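Local coordinates for protein 3',5'-nucleoside bisphosphate phosphatase (Chromobacterium violaceum, PDB 2YB1) that hydrolyses nucleoside 3',5'-bisphosphates to nucleoside 5'-phosphates and orthophosphate, using three manganese ions bound in its active site, at residues A16-A28 and E47-F59. Sequence-based numbering, arbitrary orientation.
Sequences ALTPTEVIDRAAA and EAAAAAARRGIPF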
ATOM      1  N   ALA A  16       3.579   2.030  11.684  1.00  4.70           N
ATOM      2  CA  ALA A  16       3.886   2.388  13.070  1.00  6.38           C
ATOM      3  C   ALA A  16       4.744   3.651  13.218  1.00  6.86           C
ATOM      4  O   ALA A  16       4.799   4.245  14.296  1.00  6.16           O
ATOM      5  CB  ALA A  16       4.542   1.214  13.786  1.00  6.10           C
ATOM      6  N   LEU A  17       5.403   4.067  12.138  1.00  6.03           N
ATOM      7  CA  LEU A  17       6.314   5.216  12.181  1.00  5.69           C
ATOM      8  C   LEU A  17       5.709   6.434  11.499  1.00  5.29           C
ATOM      9  O   LEU A  17       4.991   6.306  10.511  1.00  2.99           O
ATOM     10  CB  LEU A  17       7.634   4.870  11.474  1.00  7.15           C
ATOM     11  CG  LEU A  17       8.741   4.126  12.231  1.00 10.32           C
ATOM     12  CD1 LEU A  17       8.189   3.009  13.067  1.00 13.46           C
ATOM     13  CD2 LEU A  17       9.789   3.605  11.261  1.00  8.20           C
ATOM     14  N   THR A  18       6.010   7.620  12.008  1.00  4.72           N
ATOM     15  CA  THR A  18       5.578   8.836  11.330  1.00  5.15           C
ATOM     16  C   THR A  18       6.278   8.943   9.967  1.00  5.29           C
ATOM     17  O   THR A  18       7.276   8.265   9.707  1.00  4.65           O
ATOM     18  CB  THR A  18       5.900  10.101  12.156  1.00  5.68           C
ATOM     19  OG1 THR A  18       7.322  10.257  12.248  1.00  7.17           O
ATOM     20  CG2 THR A  18       5.294   9.995  13.567  1.00  5.93           C
ATOM     21  N   PRO A  19       5.753   9.801   9.085  1.00  7.00           N
ATOM     22  CA  PRO A  19       6.424   9.999   7.798  1.00  6.50           C
ATOM     23  C   PRO A  19       7.906  10.360   7.990  1.00  8.15           C
ATOM     24  O   PRO A  19       8.757   9.838   7.276  1.00  7.32           O
ATOM     25  CB  PRO A  19       5.629  11.157   7.172  1.00  5.81           C
ATOM     26  CG  PRO A  19       4.221  10.993   7.779  1.00  4.59           C
ATOM     27  CD  PRO A  19       4.508  10.593   9.204  1.00  4.18           C
ATOM     28  N   THR A  20       8.221  11.237   8.946  1.00  7.02           N
ATOM     29  CA  THR A  20       9.621  11.592   9.179  1.00  4.97           C
ATOM     30  C   THR A  20      10.420  10.374   9.655  1.00  6.45           C
ATOM     31  O   THR A  20      11.515  10.098   9.151  1.00  5.96           O
ATOM     32  CB  THR A  20       9.772  12.774  10.158  1.00  6.45           C
ATOM     33  OG1 THR A  20       9.278  13.964   9.540  1.00  4.81           O
ATOM     34  CG2 THR A  20      11.235  13.003  10.510  1.00  8.46           C
ATOM     35  N   GLU A  21       9.860   9.625  10.600  1.00  6.23           N
ATOM     36  CA  GLU A  21      10.568   8.482  11.169  1.00  5.20           C
ATOM     37  C   GLU A  21      10.842   7.385  10.147  1.00  3.88           C
ATOM     38  O   GLU A  21      11.919   6.787  10.152  1.00  4.30           O
ATOM     39  CB  GLU A  21       9.793   7.898  12.352  1.00  8.06           C
ATOM     40  CG  GLU A  21       9.775   8.796  13.577  1.00  9.71           C
ATOM     41  CD  GLU A  21       8.817   8.293  14.648  1.00 11.15           C
ATOM     42  OE1 GLU A  21       7.938   7.464  14.330  1.00  8.46           O
ATOM     43  OE2 GLU A  21       8.944   8.726  15.804  1.00 11.89           O
ATOM     44  N   VAL A  22       9.869   7.110   9.282  1.00  2.13           N
ATOM     45  CA  VAL A  22      10.015   6.006   8.323  1.00  4.57           C
ATOM     46  C   VAL A  22      11.026   6.370   7.230  1.00  4.20           C
ATOM     47  O   VAL A  22      11.842   5.536   6.820  1.00  1.92           O
ATOM     48  CB  VAL A  22       8.642   5.528   7.750  1.00  5.05           C
ATOM     49  CG1 VAL A  22       8.055   6.554   6.792  1.00  3.64           C
ATOM     50  CG2 VAL A  22       8.772   4.126   7.081  1.00  2.12           C
ATOM     51  N   ILE A  23      11.013   7.631   6.803  1.00  3.54           N
ATOM     52  CA  ILE A  23      12.018   8.121   5.852  1.00  5.33           C
ATOM     53  C   ILE A  23      13.423   8.072   6.461  1.00  5.90           C
ATOM     54  O   ILE A  23      14.383   7.639   5.808  1.00  5.48           O
ATOM     55  CB  ILE A  23      11.703   9.572   5.368  1.00  7.51           C
ATOM     56  CG1 ILE A  23      10.400   9.610   4.551  1.00  6.44           C
ATOM     57  CG2 ILE A  23      12.871  10.148   4.570  1.00  6.48           C
ATOM     58  CD1 ILE A  23      10.435   8.758   3.283  1.00  7.09           C
ATOM     59  N   ASP A  24      13.539   8.512   7.713  1.00  3.74           N
ATOM     60  CA  ASP A  24      14.817   8.489   8.421  1.00  4.84           C
ATOM     61  C   ASP A  24      15.355   7.059   8.575  1.00  3.78           C
ATOM     62  O   ASP A  24      16.561   6.829   8.474  1.00  5.67           O
ATOM     63  CB  ASP A  24      14.688   9.154   9.796  1.00  8.73           C
ATOM     64  CG  ASP A  24      14.647  10.679   9.711  1.00 14.76           C
ATOM     65  OD1 ASP A  24      14.921  11.241   8.621  1.00 16.67           O
ATOM     66  OD2 ASP A  24      14.340  11.317  10.740  1.00 16.73           O
ATOM     67  N   ARG A  25      14.458   6.107   8.824  1.00  4.80           N
ATOM     68  CA  ARG A  25      14.839   4.704   8.958  1.00  4.79           C
ATOM     69  C   ARG A  25      15.315   4.178   7.605  1.00  5.58           C
ATOM     70  O   ARG A  25      16.373   3.556   7.512  1.00  4.21           O
ATOM     71  CB  ARG A  25      13.665   3.866   9.473  1.00  5.92           C
ATOM     72  CG  ARG A  25      13.979   2.365   9.655  1.00  5.99           C
ATOM     73  CD  ARG A  25      12.734   1.616  10.130  1.00  8.15           C
ATOM     74  NE  ARG A  25      12.960   0.184  10.345  1.00 11.73           N
ATOM     75  CZ  ARG A  25      13.327  -0.375  11.498  1.00 15.37           C
ATOM     76  NH1 ARG A  25      13.532   0.372  12.576  1.00 15.31           N
ATOM     77  NH2 ARG A  25      13.492  -1.696  11.573  1.00 14.80           N
ATOM     78  N   ALA A  26      14.542   4.446   6.555  1.00  5.49           N
ATOM     79  CA  ALA A  26      14.938   4.059   5.202  1.00  6.16           C
ATOM     80  C   ALA A  26      16.313   4.641   4.858  1.00  6.22           C
ATOM     81  O   ALA A  26      17.135   3.989   4.212  1.00  5.80           O
ATOM     82  CB  ALA A  26      13.901   4.539   4.195  1.00  5.77           C
ATOM     83  N   ALA A  27      16.562   5.866   5.313  1.00  5.62           N
ATOM     84  CA  ALA A  27      17.772   6.600   4.944  1.00  4.32           C
ATOM     85  C   ALA A  27      19.056   5.921   5.438  1.00  6.69           C
ATOM     86  O   ALA A  27      20.138   6.163   4.904  1.00  8.80           O
ATOM     87  CB  ALA A  27      17.694   8.044   5.460  1.00  2.57           C
ATOM     88  N   ALA A  28      18.945   5.088   6.466  1.00  7.87           N
ATOM     89  CA  ALA A  28      20.118   4.400   7.004  1.00  8.21           C
ATOM     90  C   ALA A  28      20.676   3.442   5.948  1.00  9.98           C
ATOM     91  O   ALA A  28      21.852   3.093   5.974  1.00  8.65           O
ATOM     92  CB  ALA A  28      19.770   3.655   8.289  1.00  5.54           C
ATOM     93  N   GLU A  47       5.243  15.884   4.514  1.00  4.35           N
ATOM     94  CA  GLU A  47       6.237  15.622   5.555  1.00  5.88           C
ATOM     95  C   GLU A  47       7.319  14.647   5.065  1.00  5.61           C
ATOM     96  O   GLU A  47       8.523  14.873   5.270  1.00  5.01           O
ATOM     97  CB  GLU A  47       5.567  15.068   6.813  1.00  6.78           C
ATOM     98  CG  GLU A  47       6.548  14.741   7.930  1.00  7.91           C
ATOM     99  CD  GLU A  47       5.872  14.150   9.156  1.00  6.48           C
ATOM    100  OE1 GLU A  47       4.649  14.345   9.331  1.00  4.41           O
ATOM    101  OE2 GLU A  47       6.574  13.489   9.947  1.00  6.55           O
ATOM    102  N   ALA A  48       6.893  13.552   4.442  1.00  6.02           N
ATOM    103  CA  ALA A  48       7.844  12.576   3.913  1.00  6.73           C
ATOM    104  C   ALA A  48       8.784  13.226   2.899  1.00  5.45           C
ATOM    105  O   ALA A  48       9.988  12.978   2.918  1.00  4.11           O
ATOM    106  CB  ALA A  48       7.112  11.376   3.277  1.00  4.58           C
ATOM    107  N   ALA A  49       8.231  14.050   2.015  1.00  7.09           N
ATOM    108  CA  ALA A  49       9.037  14.737   0.999  1.00  8.03           C
ATOM    109  C   ALA A  49      10.100  15.637   1.631  1.00  5.61           C
ATOM    110  O   ALA A  49      11.257  15.658   1.208  1.00  5.31           O
ATOM    111  CB  ALA A  49       8.139  15.547   0.042  1.00 10.09           C
ATOM    112  N   ALA A  50       9.705  16.388   2.647  1.00  5.32           N
ATOM    113  CA  ALA A  50      10.640  17.266   3.332  1.00  3.61           C
ATOM    114  C   ALA A  50      11.737  16.460   4.027  1.00  4.99           C
ATOM    115  O   ALA A  50      12.920  16.841   4.013  1.00  4.27           O
ATOM    116  CB  ALA A  50       9.898  18.152   4.343  1.00  4.25           C
ATOM    117  N   ALA A  51      11.339  15.354   4.653  1.00  5.38           N
ATOM    118  CA  ALA A  51      12.289  14.490   5.344  1.00  6.82           C
ATOM    119  C   ALA A  51      13.271  13.846   4.355  1.00  7.41           C
ATOM    120  O   ALA A  51      14.475  13.765   4.621  1.00  5.95           O
ATOM    121  CB  ALA A  51      11.546  13.429   6.164  1.00  5.21           C
ATOM    122  N   ALA A  52      12.763  13.404   3.205  1.00  5.64           N
ATOM    123  CA  ALA A  52      13.625  12.820   2.179  1.00  3.95           C
ATOM    124  C   ALA A  52      14.621  13.846   1.610  1.00  3.59           C
ATOM    125  O   ALA A  52      15.819  13.572   1.532  1.00  2.98           O
ATOM    126  CB  ALA A  52      12.786  12.185   1.051  1.00  1.57           C
ATOM    127  N   ALA A  53      14.126  15.023   1.232  1.00  3.66           N
ATOM    128  CA  ALA A  53      14.980  16.066   0.666  1.00  5.52           C
ATOM    129  C   ALA A  53      16.089  16.449   1.643  1.00  8.07           C
ATOM    130  O   ALA A  53      17.244  16.634   1.250  1.00  6.94           O
ATOM    131  CB  ALA A  53      14.153  17.293   0.286  1.00  4.32           C
ATOM    132  N   ARG A  54      15.735  16.561   2.921  1.00  9.19           N
ATOM    133  CA  ARG A  54      16.711  16.930   3.942  1.00 11.34           C
ATOM    134  C   ARG A  54      17.862  15.926   4.031  1.00  8.19           C
ATOM    135  O   ARG A  54      18.968  16.293   4.402  1.00  6.13           O
ATOM    136  CB  ARG A  54      16.042  17.071   5.310  1.00 15.22           C
ATOM    137  CG  ARG A  54      17.021  17.365   6.427  1.00 19.47           C
ATOM    138  CD  ARG A  54      16.306  17.598   7.741  1.00 25.07           C
ATOM    139  NE  ARG A  54      17.235  18.087   8.755  1.00 30.50           N
ATOM    140  CZ  ARG A  54      17.810  17.319   9.670  1.00 34.27           C
ATOM    141  NH1 ARG A  54      17.542  16.019   9.712  1.00 35.90           N
ATOM    142  NH2 ARG A  54      18.650  17.854  10.543  1.00 35.48           N
ATOM    143  N   ARG A  55      17.592  14.662   3.702  1.00  9.40           N
ATOM    144  CA  ARG A  55      18.602  13.600   3.766  1.00  8.12           C
ATOM    145  C   ARG A  55      19.249  13.364   2.400  1.00  5.98           C
ATOM    146  O   ARG A  55      20.068  12.450   2.241  1.00  6.31           O
ATOM    147  CB  ARG A  55      17.992  12.280   4.262  1.00  8.08           C
ATOM    148  CG  ARG A  55      17.301  12.343   5.621  1.00 10.49           C
ATOM    149  CD  ARG A  55      18.278  12.139   6.749  1.00 14.49           C
ATOM    150  NE  ARG A  55      17.585  12.143   8.039  1.00 18.94           N
ATOM    151  CZ  ARG A  55      18.156  12.439   9.205  1.00 18.19           C
ATOM    152  NH1 ARG A  55      19.447  12.749   9.256  1.00 13.10           N
ATOM    153  NH2 ARG A  55      17.429  12.427  10.319  1.00 18.73           N
ATOM    154  N   GLY A  56      18.863  14.166   1.414  1.00  7.10           N
ATOM    155  CA  GLY A  56      19.446  14.083   0.079  1.00  6.14           C
ATOM    156  C   GLY A  56      18.909  12.935  -0.762  1.00  9.10           C
ATOM    157  O   GLY A  56      19.604  12.444  -1.663  1.00 11.22           O
ATOM    158  N   ILE A  57      17.676  12.509  -0.477  1.00  5.77           N
ATOM    159  CA  ILE A  57      17.074  11.335  -1.126  1.00  5.22           C
ATOM    160  C   ILE A  57      15.939  11.710  -2.079  1.00  6.07           C
ATOM    161  O   ILE A  57      14.928  12.276  -1.648  1.00  5.90           O
ATOM    162  CB  ILE A  57      16.469  10.374  -0.075  1.00  5.57           C
ATOM    163  CG1 ILE A  57      17.516   9.974   0.977  1.00  5.02           C
ATOM    164  CG2 ILE A  57      15.849   9.149  -0.755  1.00  3.99           C
ATOM    165  CD1 ILE A  57      16.924   9.301   2.229  1.00  2.97           C
ATOM    166  N   PRO A  58      16.087  11.379  -3.375  1.00  7.19           N
ATOM    167  CA  PRO A  58      14.983  11.583  -4.324  1.00  5.73           C
ATOM    168  C   PRO A  58      13.710  10.876  -3.861  1.00  6.30           C
ATOM    169  O   PRO A  58      13.775   9.780  -3.277  1.00  5.22           O
ATOM    170  CB  PRO A  58      15.507  10.939  -5.617  1.00  6.49           C
ATOM    171  CG  PRO A  58      16.997  11.091  -5.514  1.00  8.36           C
ATOM    172  CD  PRO A  58      17.300  10.863  -4.041  1.00  7.30           C
ATOM    173  N   PHE A  59      12.563  11.494  -4.143  1.00  4.86           N
ATOM    174  CA  PHE A  59      11.299  11.070  -3.567  1.00  4.31           C
ATOM    175  C   PHE A  59      10.187  11.158  -4.602  1.00  4.41           C
ATOM    176  O   PHE A  59      10.164  12.078  -5.425  1.00  5.52           O
ATOM    177  CB  PHE A  59      10.960  11.945  -2.338  1.00  5.57           C
ATOM    178  CG  PHE A  59       9.684  11.554  -1.641  1.00  5.79           C
ATOM    179  CD1 PHE A  59       9.669  10.502  -0.742  1.00  6.69           C
ATOM    180  CD2 PHE A  59       8.494  12.236  -1.893  1.00  6.45           C
ATOM    181  CE1 PHE A  59       8.489  10.127  -0.100  1.00  7.78           C
ATOM    182  CE2 PHE A  59       7.313  11.873  -1.249  1.00  7.47           C
ATOM    183  CZ  PHE A  59       7.307  10.819  -0.357  1.00  8.59           C
TER
HETATM  184  O   HOH W   1      14.777  13.850   7.585  1.00  9.07           O
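Ile23 lies against the small side chains of Ala48, Ala51 and Ala52, where alanines let a neighbouring helix come close: the axes of helices 19-27 and 47-54 approach to 8.3 Å and diverge by 32°. With Ile23 CG1 beside the backbone N (chi1 -65°), CG2 lies anti to it and reaches Ala52 N at 3.5 Å, while CG1 turns to Ala48 and CD1 meets Phe59 obliquely. One turn on, Ala27 CB packs on Ile57 CD1 at 3.6 Å.

Towards the polar edge, Glu47 stretches across Pro19, and its OE2 accepts two bonds at the first turn of helix 19-27: one from Thr20 OG1 (2.8 Å), near the carboxylate plane on the anti side, another from Thr20 N (3.0 Å), above that plane. The capping box of Thr18 and Glu21 closes the same helix end. Farther along, Arg55 NE forms a salt bridge with Asp24 OD1 (2.9 Å): OD1 lies in the guanidinium plane, but NE comes from above the carboxylate, whose plane is turned 78° away; a water links OD1 to Ala51 O.

Leu34 of strand 33-36 touches Ile23 and Ile57; two roughly codirectional helices packed on one strand typify the outer layer of the β/α-barrel-like PHP fold.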